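Local coordinates for serine protease inhibitor (Thermoanaerobacter tengcongensis, PDB 2PEF), which belongs to the serpin family, probably inhibits serine proteases, and is captured in the latent state, at residues K80-E85 and N220-V225; A168-V173 and I316-L321. One frame throughout, in Å; residues are numbered along the deposited sequence.

In the fold
Both contacts lie on the same side of the chain's centre, their own centres about 13 Å apart, where one end of β-sheet A overlies β-sheet B of the serpin fold. The segments alternate along the chain: 80-85, 168-173, 220-225, 316-321. Contact 1 joins the loop between helix 67-80 and strand 87-98 to the start of strand 222-229 in sheet B. Contact 2 bridges the ends of strands 158-169 and 310-318 in sheet A, between which strand 322-331 is inserted. Phe224 links the two, packing its CB on Trp170 and its ring on Val318. Distant sequence regions thus close together around the end of sheet A that opens for loop insertion.

Contact 1: residues K80-E85 and N220-V225; sequences KLPNEE and NHYSFV
Tyr222 extends from the start of its strand to Leu81 and Pro82, its ring edge and hydroxyl doing the touching. With CG anti to its own carbonyl carbon (chi1 -54°), CB and CG stay back beside the neighbouring His221, whose CB lies over one ring face near the rim. Farther along, Tyr222 CE2 brushes Leu81 CD2 (4.2 Å) at the ring edge, Tyr222 CE1 comes within 3.5 Å of Pro82 O, and CZ packs on Pro82 CD. At the tip, Tyr222 OH gives a short hydrogen bond to Pro82 O (2.6 Å). It arrives in the carbonyl plane, on a lone pair, with a C=O...O angle of 131°, and the acceptor also lies in the ring plane. The hydroxyl of the buried Tyr222 thus has its acceptor in the main chain.

The pyrrolidine of Pro82 touches both aromatic side chains. Pro82 CD sits 3.3 Å from Tyr222 OH, while Pro82 CB lies over a face of the His221 imidazole, 3.6 Å from the centroid, in a CH-pi contact. Pro82 CG continues this cover toward His221 ND1 (3.5 Å). Glu84 comes to the same imidazole obliquely through CG; its carboxylate is farther off, but could still slightly favour a protonated ring.

Beyond the pair, Phe166 meets the Tyr222 ring edge-to-face, and His221 is hydrogen-bonded through its backbone to Asn358. This is structural packing of the serpin fold: the loop leaving helix D (67-80) lies against the start of strand 222-229, an inner strand of β-sheet B, just before strand 87-98 begins in sheet A.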
ATOM      1  N   LYS A  80       5.270  -9.073 -13.798  1.00 12.68           N
ATOM      2  CA  LYS A  80       5.555 -10.403 -13.245  1.00 12.64           C
ATOM      3  C   LYS A  80       4.787 -10.775 -11.970  1.00 12.21           C
ATOM      4  O   LYS A  80       4.857 -11.927 -11.520  1.00 12.75           O
ATOM      5  CB  LYS A  80       7.065 -10.588 -13.056  1.00 13.51           C
ATOM      6  CG  LYS A  80       7.814 -10.803 -14.372  1.00 12.03           C
ATOM      7  CD  LYS A  80       9.313 -11.038 -14.178  1.00 13.02           C
ATOM      8  CE  LYS A  80       9.638 -12.435 -13.640  1.00 12.46           C
ATOM      9  NZ  LYS A  80       9.052 -13.558 -14.444  1.00 11.23           N
ATOM     10  N   LEU A  81       4.064  -9.818 -11.388  1.00 11.72           N
ATOM     11  CA  LEU A  81       3.244 -10.104 -10.212  1.00 10.68           C
ATOM     12  C   LEU A  81       2.102 -11.030 -10.613  1.00 11.46           C
ATOM     13  O   LEU A  81       1.277 -10.661 -11.454  1.00 12.06           O
ATOM     14  CB  LEU A  81       2.702  -8.818  -9.573  1.00 10.96           C
ATOM     15  CG  LEU A  81       3.620  -8.067  -8.607  1.00 11.63           C
ATOM     16  CD1 LEU A  81       3.043  -6.684  -8.316  1.00 12.04           C
ATOM     17  CD2 LEU A  81       3.875  -8.843  -7.305  1.00 11.57           C
ATOM     18  N   PRO A  82       2.072 -12.252 -10.037  1.00 11.22           N
ATOM     19  CA  PRO A  82       1.061 -13.234 -10.410  1.00 11.57           C
ATOM     20  C   PRO A  82      -0.373 -12.767 -10.183  1.00 11.89           C
ATOM     21  O   PRO A  82      -0.663 -12.026  -9.231  1.00 11.84           O
ATOM     22  CB  PRO A  82       1.384 -14.430  -9.513  1.00 11.40           C
ATOM     23  CG  PRO A  82       2.846 -14.281  -9.203  1.00 11.62           C
ATOM     24  CD  PRO A  82       3.008 -12.794  -9.034  1.00 11.68           C
ATOM     25  N   ASN A  83      -1.251 -13.212 -11.075  1.00 11.13           N
ATOM     26  CA  ASN A  83      -2.664 -12.883 -11.039  1.00 11.19           C
ATOM     27  C   ASN A  83      -3.434 -14.073 -11.589  1.00 10.91           C
ATOM     28  O   ASN A  83      -3.612 -14.209 -12.802  1.00 11.52           O
ATOM     29  CB  ASN A  83      -2.940 -11.622 -11.867  1.00 11.60           C
ATOM     30  CG  ASN A  83      -4.413 -11.254 -11.899  1.00 11.19           C
ATOM     31  OD1 ASN A  83      -5.121 -11.412 -10.909  1.00 13.46           O
ATOM     32  ND2 ASN A  83      -4.874 -10.750 -13.034  1.00 13.81           N
ATOM     33  N   GLU A  84      -3.855 -14.952 -10.683  1.00 10.27           N
ATOM     34  CA  GLU A  84      -4.533 -16.195 -11.048  1.00  9.84           C
ATOM     35  C   GLU A  84      -5.773 -16.356 -10.198  1.00 11.32           C
ATOM     36  O   GLU A  84      -5.912 -15.700  -9.164  1.00 10.78           O
ATOM     37  CB  GLU A  84      -3.613 -17.398 -10.804  1.00  9.93           C
ATOM     38  CG  GLU A  84      -2.288 -17.369 -11.573  1.00 10.35           C
ATOM     39  CD  GLU A  84      -2.456 -17.580 -13.069  1.00 13.81           C
ATOM     40  OE1 GLU A  84      -3.239 -18.471 -13.464  1.00 13.32           O
ATOM     41  OE2 GLU A  84      -1.801 -16.858 -13.853  1.00 13.28           O
ATOM     42  N   GLU A  85      -6.670 -17.243 -10.618  1.00 10.77           N
ATOM     43  CA  GLU A  85      -7.817 -17.597  -9.789  1.00 11.99           C
ATOM     44  C   GLU A  85      -7.329 -18.026  -8.403  1.00 11.63           C
ATOM     45  O   GLU A  85      -6.290 -18.689  -8.276  1.00 13.26           O
ATOM     46  CB  GLU A  85      -8.653 -18.689 -10.456  1.00 12.15           C
ATOM     47  CG  GLU A  85      -9.542 -18.177 -11.581  1.00 15.87           C
ATOM     48  N   ASN A 220       0.720 -20.336  -3.833  1.00  9.34           N
ATOM     49  CA  ASN A 220       1.971 -19.920  -3.180  1.00 10.06           C
ATOM     50  C   ASN A 220       2.693 -18.692  -3.741  1.00  9.39           C
ATOM     51  O   ASN A 220       3.864 -18.462  -3.424  1.00 10.44           O
ATOM     52  CB  ASN A 220       2.941 -21.100  -3.063  1.00 10.48           C
ATOM     53  CG  ASN A 220       2.489 -22.107  -2.028  1.00 14.80           C
ATOM     54  OD1 ASN A 220       1.808 -23.077  -2.351  1.00 19.96           O
ATOM     55  ND2 ASN A 220       2.840 -21.864  -0.775  1.00 15.50           N
ATOM     56  N   HIS A 221       1.994 -17.893  -4.543  1.00  9.33           N
ATOM     57  CA  HIS A 221       2.562 -16.633  -5.036  1.00  9.84           C
ATOM     58  C   HIS A 221       2.624 -15.584  -3.940  1.00 10.48           C
ATOM     59  O   HIS A 221       3.515 -14.721  -3.928  1.00 10.39           O
ATOM     60  CB  HIS A 221       1.737 -16.103  -6.202  1.00 10.16           C
ATOM     61  CG  HIS A 221       1.605 -17.076  -7.324  1.00 11.58           C
ATOM     62  ND1 HIS A 221       2.689 -17.534  -8.041  1.00 12.16           N
ATOM     63  CD2 HIS A 221       0.515 -17.674  -7.860  1.00 12.76           C
ATOM     64  CE1 HIS A 221       2.271 -18.373  -8.973  1.00 10.85           C
ATOM     65  NE2 HIS A 221       0.956 -18.476  -8.882  1.00  9.31           N
ATOM     66  N   TYR A 222       1.665 -15.664  -3.023  1.00  9.18           N
ATOM     67  CA  TYR A 222       1.556 -14.705  -1.926  1.00  8.41           C
ATOM     68  C   TYR A 222       1.372 -15.432  -0.612  1.00  8.29           C
ATOM     69  O   TYR A 222       0.881 -16.557  -0.581  1.00  9.86           O
ATOM     70  CB  TYR A 222       0.389 -13.741  -2.163  1.00  9.87           C
ATOM     71  CG  TYR A 222       0.478 -13.049  -3.503  1.00 11.34           C
ATOM     72  CD1 TYR A 222      -0.375 -13.399  -4.549  1.00 12.89           C
ATOM     73  CD2 TYR A 222       1.433 -12.062  -3.731  1.00 12.78           C
ATOM     74  CE1 TYR A 222      -0.284 -12.766  -5.790  1.00 10.62           C
ATOM     75  CE2 TYR A 222       1.535 -11.425  -4.960  1.00 10.42           C
ATOM     76  CZ  TYR A 222       0.678 -11.786  -5.985  1.00 10.42           C
ATOM     77  OH  TYR A 222       0.784 -11.160  -7.204  1.00 12.35           O
ATOM     78  N   SER A 223       1.780 -14.781   0.472  1.00 10.15           N
ATOM     79  CA  SER A 223       1.581 -15.310   1.810  1.00  9.31           C
ATOM     80  C   SER A 223       1.197 -14.206   2.785  1.00 10.84           C
ATOM     81  O   SER A 223       1.373 -13.019   2.506  1.00  9.12           O
ATOM     82  CB  SER A 223       2.833 -16.037   2.311  1.00  9.86           C
ATOM     83  OG  SER A 223       3.086 -17.197   1.537  1.00 10.93           O
ATOM     84  N   PHE A 224       0.661 -14.628   3.921  1.00 10.90           N
ATOM     85  CA  PHE A 224       0.275 -13.732   4.989  1.00 10.44           C
ATOM     86  C   PHE A 224       1.285 -13.902   6.117  1.00 11.80           C
ATOM     87  O   PHE A 224       1.471 -15.007   6.633  1.00 11.97           O
ATOM     88  CB  PHE A 224      -1.141 -14.085   5.467  1.00 12.20           C
ATOM     89  CG  PHE A 224      -1.705 -13.130   6.481  1.00 12.36           C
ATOM     90  CD1 PHE A 224      -2.464 -12.034   6.076  1.00 13.61           C
ATOM     91  CD2 PHE A 224      -1.507 -13.339   7.844  1.00 12.62           C
ATOM     92  CE1 PHE A 224      -3.001 -11.149   7.006  1.00 11.48           C
ATOM     93  CE2 PHE A 224      -2.039 -12.452   8.781  1.00 11.24           C
ATOM     94  CZ  PHE A 224      -2.792 -11.364   8.359  1.00 14.87           C
ATOM     95  N   VAL A 225       1.944 -12.802   6.474  1.00 11.15           N
ATOM     96  CA  VAL A 225       2.906 -12.777   7.570  1.00 11.47           C
ATOM     97  C   VAL A 225       2.232 -12.182   8.806  1.00 11.15           C
ATOM     98  O   VAL A 225       1.634 -11.110   8.720  1.00 10.87           O
ATOM     99  CB  VAL A 225       4.147 -11.932   7.176  1.00 12.34           C
ATOM    100  CG1 VAL A 225       5.085 -11.720   8.370  1.00 12.27           C
ATOM    101  CG2 VAL A 225       4.883 -12.585   6.013  1.00 12.47           C
TER

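Contact 2: residues A168-V173 and I316-L321; sequences AEWETV and ISVDEL
Trp170 is tied to the 319-321 turn by both of its N-H groups. The indole Trp170 NE1 donates to Asp319 O (2.9 Å) in a nearly straight bond, 164° at the hydrogen. The carbonyl faces the donor almost head on, and Asp319 O lies only 5° out of the ring plane, so the indole meets the turn with its edge. The backbone N of Trp170 donates to Leu321 O, also at 2.9 Å, from somewhat out of that carbonyl's plane. Leu321 O additionally receives a CA-H...O contact from Glu169 CA (3.3 Å). With CG anti to the carbonyl carbon (chi1 -63°), Trp170 turns the edge of its indole to the turn, where Trp170 CD1 approaches Glu320 O (3.4 Å) and Trp170 CZ2 packs on Val318 CG1 (4.0 Å).

None of the three carboxylates is hydrogen-bonded across the contact. Asp319 OD1 turns back on its own chain, accepting a weak hydrogen bond from Leu321 N (3.1 Å), which makes an Asx turn, and another from Gly322 N. Glu169 OE2 forms a salt bridge with Lys86 and Glu320 OE1 one with Lys265, which should balance their charges. Leu321 CD1 rests on the outer end of Glu169, against CG and the carboxylate atoms CD and OE1, and Leu321 CD1 also meets Val173 CG1 (3.9 Å), the two side chains running side by side. Tyr217 stacks on the indole and Tyr174 meets it edge-to-face.

Such an arrangement marks the breach of a serpin, where a tryptophan stands at one end of β-sheet A. In this latent form the turn at 319-321 leads from strand 310-318 into the inserted reactive-centre strand 322-331, and Trp170 clasps that turn from the end of strand 158-169.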
ATOM      1  N   ALA A 168      -7.435 -13.321  -2.651  1.00 11.52           N
ATOM      2  CA  ALA A 168      -6.815 -14.634  -2.644  1.00 11.07           C
ATOM      3  C   ALA A 168      -7.489 -15.577  -1.661  1.00 11.98           C
ATOM      4  O   ALA A 168      -7.985 -15.151  -0.621  1.00 11.61           O
ATOM      5  CB  ALA A 168      -5.339 -14.512  -2.323  1.00 12.50           C
ATOM      6  N   GLU A 169      -7.511 -16.859  -2.012  1.00 10.79           N
ATOM      7  CA  GLU A 169      -7.976 -17.907  -1.117  1.00 10.67           C
ATOM      8  C   GLU A 169      -6.782 -18.485  -0.361  1.00  9.73           C
ATOM      9  O   GLU A 169      -5.684 -18.559  -0.913  1.00  9.37           O
ATOM     10  CB  GLU A 169      -8.644 -19.012  -1.934  1.00  9.84           C
ATOM     11  CG  GLU A 169      -9.376 -20.070  -1.120  1.00 14.73           C
ATOM     12  CD  GLU A 169     -10.271 -20.952  -1.968  1.00 14.30           C
ATOM     13  OE1 GLU A 169     -11.053 -20.412  -2.778  1.00 22.88           O
ATOM     14  OE2 GLU A 169     -10.205 -22.191  -1.815  1.00 22.84           O
ATOM     15  N   TRP A 170      -6.993 -18.916   0.881  1.00  9.22           N
ATOM     16  CA  TRP A 170      -5.953 -19.654   1.605  1.00  9.84           C
ATOM     17  C   TRP A 170      -5.619 -20.934   0.853  1.00  9.84           C
ATOM     18  O   TRP A 170      -6.484 -21.516   0.203  1.00 10.16           O
ATOM     19  CB  TRP A 170      -6.406 -20.014   3.021  1.00 10.40           C
ATOM     20  CG  TRP A 170      -6.687 -18.839   3.896  1.00 10.01           C
ATOM     21  CD1 TRP A 170      -7.885 -18.519   4.485  1.00 11.91           C
ATOM     22  CD2 TRP A 170      -5.759 -17.828   4.297  1.00  9.37           C
ATOM     23  NE1 TRP A 170      -7.754 -17.363   5.224  1.00  9.39           N
ATOM     24  CE2 TRP A 170      -6.458 -16.923   5.131  1.00  9.40           C
ATOM     25  CE3 TRP A 170      -4.395 -17.597   4.036  1.00  9.02           C
ATOM     26  CZ2 TRP A 170      -5.845 -15.808   5.708  1.00  9.60           C
ATOM     27  CZ3 TRP A 170      -3.786 -16.484   4.606  1.00 10.52           C
ATOM     28  CH2 TRP A 170      -4.513 -15.599   5.426  1.00  9.59           C
ATOM     29  N   GLU A 171      -4.369 -21.375   0.944  1.00 10.80           N
ATOM     30  CA  GLU A 171      -3.988 -22.659   0.352  1.00 10.48           C
ATOM     31  C   GLU A 171      -4.799 -23.772   1.011  1.00 10.40           C
ATOM     32  O   GLU A 171      -5.271 -24.692   0.338  1.00  9.61           O
ATOM     33  CB  GLU A 171      -2.484 -22.912   0.488  1.00 12.27           C
ATOM     34  CG  GLU A 171      -2.056 -24.285  -0.024  1.00 12.23           C
ATOM     35  CD  GLU A 171      -0.582 -24.557   0.157  1.00 13.53           C
ATOM     36  OE1 GLU A 171      -0.105 -24.547   1.314  1.00 14.31           O
ATOM     37  OE2 GLU A 171       0.095 -24.808  -0.864  1.00 13.70           O
ATOM     38  N   THR A 172      -4.965 -23.665   2.329  1.00 11.39           N
ATOM     39  CA  THR A 172      -5.879 -24.506   3.081  1.00 11.79           C
ATOM     40  C   THR A 172      -6.897 -23.593   3.756  1.00 12.21           C
ATOM     41  O   THR A 172      -6.562 -22.887   4.709  1.00 12.42           O
ATOM     42  CB  THR A 172      -5.141 -25.323   4.171  1.00 13.77           C
ATOM     43  OG1 THR A 172      -3.993 -25.974   3.613  1.00 11.30           O
ATOM     44  CG2 THR A 172      -6.067 -26.364   4.786  1.00 13.09           C
ATOM     45  N   VAL A 173      -8.133 -23.595   3.261  1.00 11.91           N
ATOM     46  CA  VAL A 173      -9.188 -22.789   3.889  1.00 12.15           C
ATOM     47  C   VAL A 173      -9.507 -23.310   5.292  1.00 11.74           C
ATOM     48  O   VAL A 173      -9.253 -24.474   5.603  1.00 12.31           O
ATOM     49  CB  VAL A 173     -10.484 -22.697   3.031  1.00 12.18           C
ATOM     50  CG1 VAL A 173     -10.228 -21.916   1.750  1.00 11.79           C
ATOM     51  CG2 VAL A 173     -11.052 -24.073   2.713  1.00 14.45           C
ATOM     52  N   ILE A 316      -9.052  -3.970   4.106  1.00 11.21           N
ATOM     53  CA  ILE A 316      -8.719  -5.390   4.208  1.00 10.85           C
ATOM     54  C   ILE A 316      -9.853  -6.169   4.869  1.00 10.40           C
ATOM     55  O   ILE A 316     -10.528  -5.663   5.774  1.00 11.02           O
ATOM     56  CB  ILE A 316      -7.387  -5.641   4.977  0.50 10.95           C
ATOM     57  CG1 ILE A 316      -6.983  -7.121   4.886  0.50 10.03           C
ATOM     58  CG2 ILE A 316      -7.495  -5.165   6.439  0.50 10.34           C
ATOM     59  CD1 ILE A 316      -5.515  -7.385   5.104  0.50 12.21           C
ATOM     60  N   SER A 317     -10.059  -7.397   4.407  1.00 10.99           N
ATOM     61  CA  SER A 317     -10.950  -8.327   5.075  1.00 11.72           C
ATOM     62  C   SER A 317     -10.285  -9.697   5.059  1.00 12.58           C
ATOM     63  O   SER A 317      -9.978 -10.230   3.995  1.00 12.82           O
ATOM     64  CB  SER A 317     -12.320  -8.376   4.395  1.00 13.25           C
ATOM     65  OG  SER A 317     -13.220  -9.205   5.114  1.00 16.16           O
ATOM     66  N   VAL A 318     -10.046 -10.238   6.248  1.00 11.56           N
ATOM     67  CA  VAL A 318      -9.476 -11.573   6.423  1.00 11.51           C
ATOM     68  C   VAL A 318     -10.553 -12.485   7.006  1.00 12.28           C
ATOM     69  O   VAL A 318     -11.141 -12.176   8.039  1.00 10.88           O
ATOM     70  CB  VAL A 318      -8.245 -11.536   7.362  1.00 11.87           C
ATOM     71  CG1 VAL A 318      -7.814 -12.939   7.776  1.00 12.50           C
ATOM     72  CG2 VAL A 318      -7.085 -10.795   6.699  1.00 14.04           C
ATOM     73  N   ASP A 319     -10.817 -13.602   6.335  1.00 12.30           N
ATOM     74  CA  ASP A 319     -11.811 -14.552   6.823  1.00 12.50           C
ATOM     75  C   ASP A 319     -11.396 -16.005   6.603  1.00 12.60           C
ATOM     76  O   ASP A 319     -10.219 -16.293   6.368  1.00 11.23           O
ATOM     77  CB  ASP A 319     -13.200 -14.266   6.219  1.00 14.07           C
ATOM     78  CG  ASP A 319     -13.239 -14.416   4.698  1.00 14.87           C
ATOM     79  OD1 ASP A 319     -12.317 -15.013   4.091  1.00 13.77           O
ATOM     80  OD2 ASP A 319     -14.215 -13.922   4.104  1.00 16.74           O
ATOM     81  N   GLU A 320     -12.372 -16.910   6.692  1.00 11.77           N
ATOM     82  CA  GLU A 320     -12.122 -18.349   6.633  1.00 11.56           C
ATOM     83  C   GLU A 320     -11.682 -18.811   5.238  1.00 11.82           C
ATOM     84  O   GLU A 320     -10.952 -19.792   5.105  1.00 11.62           O
ATOM     85  CB  GLU A 320     -13.353 -19.134   7.133  1.00 12.26           C
ATOM     86  CG  GLU A 320     -14.587 -19.132   6.209  1.00 12.77           C
ATOM     87  CD  GLU A 320     -15.317 -17.790   6.117  1.00 17.02           C
ATOM     88  OE1 GLU A 320     -15.121 -16.901   6.979  1.00 13.25           O
ATOM     89  OE2 GLU A 320     -16.106 -17.629   5.163  1.00 18.72           O
ATOM     90  N   LEU A 321     -12.109 -18.075   4.214  1.00 12.12           N
ATOM     91  CA  LEU A 321     -11.782 -18.392   2.824  1.00 12.63           C
ATOM     92  C   LEU A 321     -10.442 -17.815   2.368  1.00 11.44           C
ATOM     93  O   LEU A 321      -9.732 -18.445   1.583  1.00 10.70           O
ATOM     94  CB  LEU A 321     -12.912 -17.929   1.891  1.00 13.02           C
ATOM     95  CG  LEU A 321     -12.831 -18.155   0.376  1.00 14.13           C
ATOM     96  CD1 LEU A 321     -12.908 -19.629   0.018  1.00 15.47           C
ATOM     97  CD2 LEU A 321     -13.940 -17.382  -0.335  1.00 15.27           C
TER